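Local coordinates for protein beta-galacturonidase (Eisenbergiella tayi, PDB 6NCW) that hydrolyses beta-galacturonides as a family 2 glycoside hydrolase and may also act on beta-glucuronides, at residues E63-I68 with L144-E149. Numbering follows the deposited sequence.
Sequences EAKGNI and LEELGE
The carboxamide of N67 reaches G148, where ND2 donates to G148 O at 3.0 Å in a nearly straight bond (168°). The acceptor lies almost in the amide plane, yet the nitrogen stands above the carbonyl plane of G148. OD1 accepts from D104 N, and two partners fix the amide's rotation. L147 N donates to N67 O at 2.6 Å. One water lies within hydrogen-bonding distance of both K65 O and L147 O, with more acceptors nearby than protons to give; another joins N67 N to L147 O.

On the face shared by I68 and E146, the glutamate runs out toward A64 and K65, extended beyond CG (chi2 180°). Its OE1 comes to 3.4 Å from K65 CG and takes a weak bond from K65 N, while K65 NZ remains 4.2 Å from OE1, beyond a salt bridge. L144 splits its methyls: CD1 meets I68 CB at 4.1 Å, and CD2 meets A64 CB.

Away from the galacturonate site, the chain passes from strand 55-63 to strand 68-72, between two antiparallel sheets of an N-terminal beta-sandwich consistent with the family 2 sugar-binding domain; F62 packs on I68 and L144, and strand 68-72 runs between strands 142-147 and 98-105.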
loop_
_atom_site.group_PDB
_atom_site.type_symbol
_atom_site.label_atom_id
_atom_site.label_comp_id
_atom_site.label_asym_id
_atom_site.label_seq_id
_atom_site.Cartn_x
_atom_site.Cartn_y
_atom_site.Cartn_z
ATOM N N GLU A 63 21.436 -40.458 -17.698
ATOM C CA GLU A 63 21.913 -41.798 -18.004
ATOM C C GLU A 63 21.056 -42.380 -19.115
ATOM O O GLU A 63 19.826 -42.406 -19.002
ATOM C CB GLU A 63 21.854 -42.683 -16.762
ATOM C CG GLU A 63 22.430 -44.070 -16.950
ATOM C CD GLU A 63 22.709 -44.754 -15.621
ATOM O OE1 GLU A 63 22.406 -44.149 -14.564
ATOM O OE2 GLU A 63 23.236 -45.889 -15.633
ATOM N N ALA A 64 21.698 -42.828 -20.190
ATOM C CA ALA A 64 20.951 -43.299 -21.348
ATOM C C ALA A 64 21.886 -44.033 -22.295
ATOM O O ALA A 64 23.107 -43.859 -22.246
ATOM C CB ALA A 64 20.273 -42.143 -22.087
ATOM N N LYS A 65 21.275 -44.812 -23.194
ATOM C CA LYS A 65 21.967 -45.631 -24.183
ATOM C C LYS A 65 21.141 -45.684 -25.464
ATOM O O LYS A 65 19.906 -45.628 -25.434
ATOM C CB LYS A 65 22.185 -47.066 -23.677
ATOM C CG LYS A 65 20.853 -47.804 -23.398
ATOM C CD LYS A 65 20.961 -49.323 -23.490
ATOM C CE LYS A 65 21.070 -49.962 -22.109
ATOM N NZ LYS A 65 19.944 -49.572 -21.205
ATOM N N GLY A 66 21.827 -45.829 -26.588
ATOM C CA GLY A 66 21.115 -46.077 -27.824
ATOM C C GLY A 66 20.540 -44.805 -28.421
ATOM O O GLY A 66 21.099 -43.720 -28.290
ATOM N N ASN A 67 19.415 -44.959 -29.108
ATOM C CA ASN A 67 18.731 -43.822 -29.706
ATOM C C ASN A 67 17.899 -43.105 -28.645
ATOM O O ASN A 67 17.063 -43.726 -27.975
ATOM C CB ASN A 67 17.824 -44.279 -30.850
ATOM C CG ASN A 67 18.593 -44.773 -32.058
ATOM O OD1 ASN A 67 19.770 -44.459 -32.247
ATOM N ND2 ASN A 67 17.917 -45.546 -32.893
ATOM N N ILE A 68 18.114 -41.795 -28.506
ATOM C CA ILE A 68 17.412 -41.003 -27.505
ATOM C C ILE A 68 16.737 -39.799 -28.152
ATOM O O ILE A 68 17.124 -39.324 -29.224
ATOM C CB ILE A 68 18.343 -40.524 -26.375
ATOM C CG1 ILE A 68 19.316 -39.467 -26.893
ATOM C CG2 ILE A 68 19.070 -41.706 -25.741
ATOM C CD1 ILE A 68 20.099 -38.749 -25.792
ATOM N N LEU A 144 13.505 -36.905 -21.215
ATOM C CA LEU A 144 14.428 -37.831 -21.870
ATOM C C LEU A 144 13.684 -39.113 -22.228
ATOM O O LEU A 144 13.059 -39.729 -21.365
ATOM C CB LEU A 144 15.617 -38.170 -20.971
ATOM C CG LEU A 144 16.491 -39.350 -21.468
ATOM C CD1 LEU A 144 17.296 -38.979 -22.706
ATOM C CD2 LEU A 144 17.420 -39.883 -20.356
ATOM N N GLU A 145 13.754 -39.503 -23.496
ATOM C CA GLU A 145 13.108 -40.701 -24.004
ATOM C C GLU A 145 14.160 -41.590 -24.652
ATOM O O GLU A 145 15.001 -41.110 -25.419
ATOM C CB GLU A 145 12.027 -40.360 -25.026
ATOM C CG GLU A 145 10.909 -39.485 -24.488
ATOM C CD GLU A 145 9.952 -39.074 -25.581
ATOM O OE1 GLU A 145 10.328 -39.250 -26.756
ATOM O OE2 GLU A 145 8.839 -38.578 -25.281
ATOM N N GLU A 146 14.112 -42.877 -24.336
ATOM C CA GLU A 146 14.989 -43.867 -24.941
ATOM C C GLU A 146 14.190 -44.601 -26.006
ATOM O O GLU A 146 13.136 -45.173 -25.712
ATOM C CB GLU A 146 15.562 -44.813 -23.884
ATOM C CG GLU A 146 16.789 -44.193 -23.207
ATOM C CD GLU A 146 17.433 -45.046 -22.128
ATOM O OE1 GLU A 146 18.128 -46.035 -22.467
ATOM O OE2 GLU A 146 17.266 -44.699 -20.933
ATOM N N LEU A 147 14.662 -44.535 -27.246
ATOM C CA LEU A 147 13.920 -45.033 -28.394
ATOM C C LEU A 147 14.532 -46.330 -28.914
ATOM O O LEU A 147 15.642 -46.732 -28.540
ATOM C CB LEU A 147 13.902 -43.991 -29.511
ATOM C CG LEU A 147 13.375 -42.605 -29.119
ATOM C CD1 LEU A 147 13.542 -41.662 -30.282
ATOM C CD2 LEU A 147 11.916 -42.705 -28.716
ATOM N N GLY A 148 13.785 -46.971 -29.799
ATOM C CA GLY A 148 14.252 -48.091 -30.568
ATOM C C GLY A 148 14.610 -47.680 -31.977
ATOM O O GLY A 148 15.213 -46.622 -32.205
ATOM N N GLU A 149 14.230 -48.529 -32.936
ATOM C CA GLU A 149 14.503 -48.261 -34.341
ATOM C C GLU A 149 13.537 -47.257 -34.951
ATOM O O GLU A 149 13.893 -46.605 -35.938
ATOM C CB GLU A 149 14.465 -49.569 -35.142
ATOM C CG GLU A 149 15.626 -50.499 -34.831
ATOM C CD GLU A 149 16.967 -49.892 -35.224
ATOM O OE1 GLU A 149 17.398 -50.109 -36.379
ATOM O OE2 GLU A 149 17.581 -49.185 -34.384
HETATM O O HOH W 1 17.685 -46.481 -26.470
HETATM O O HOH W 2 18.276 -47.635 -29.606
#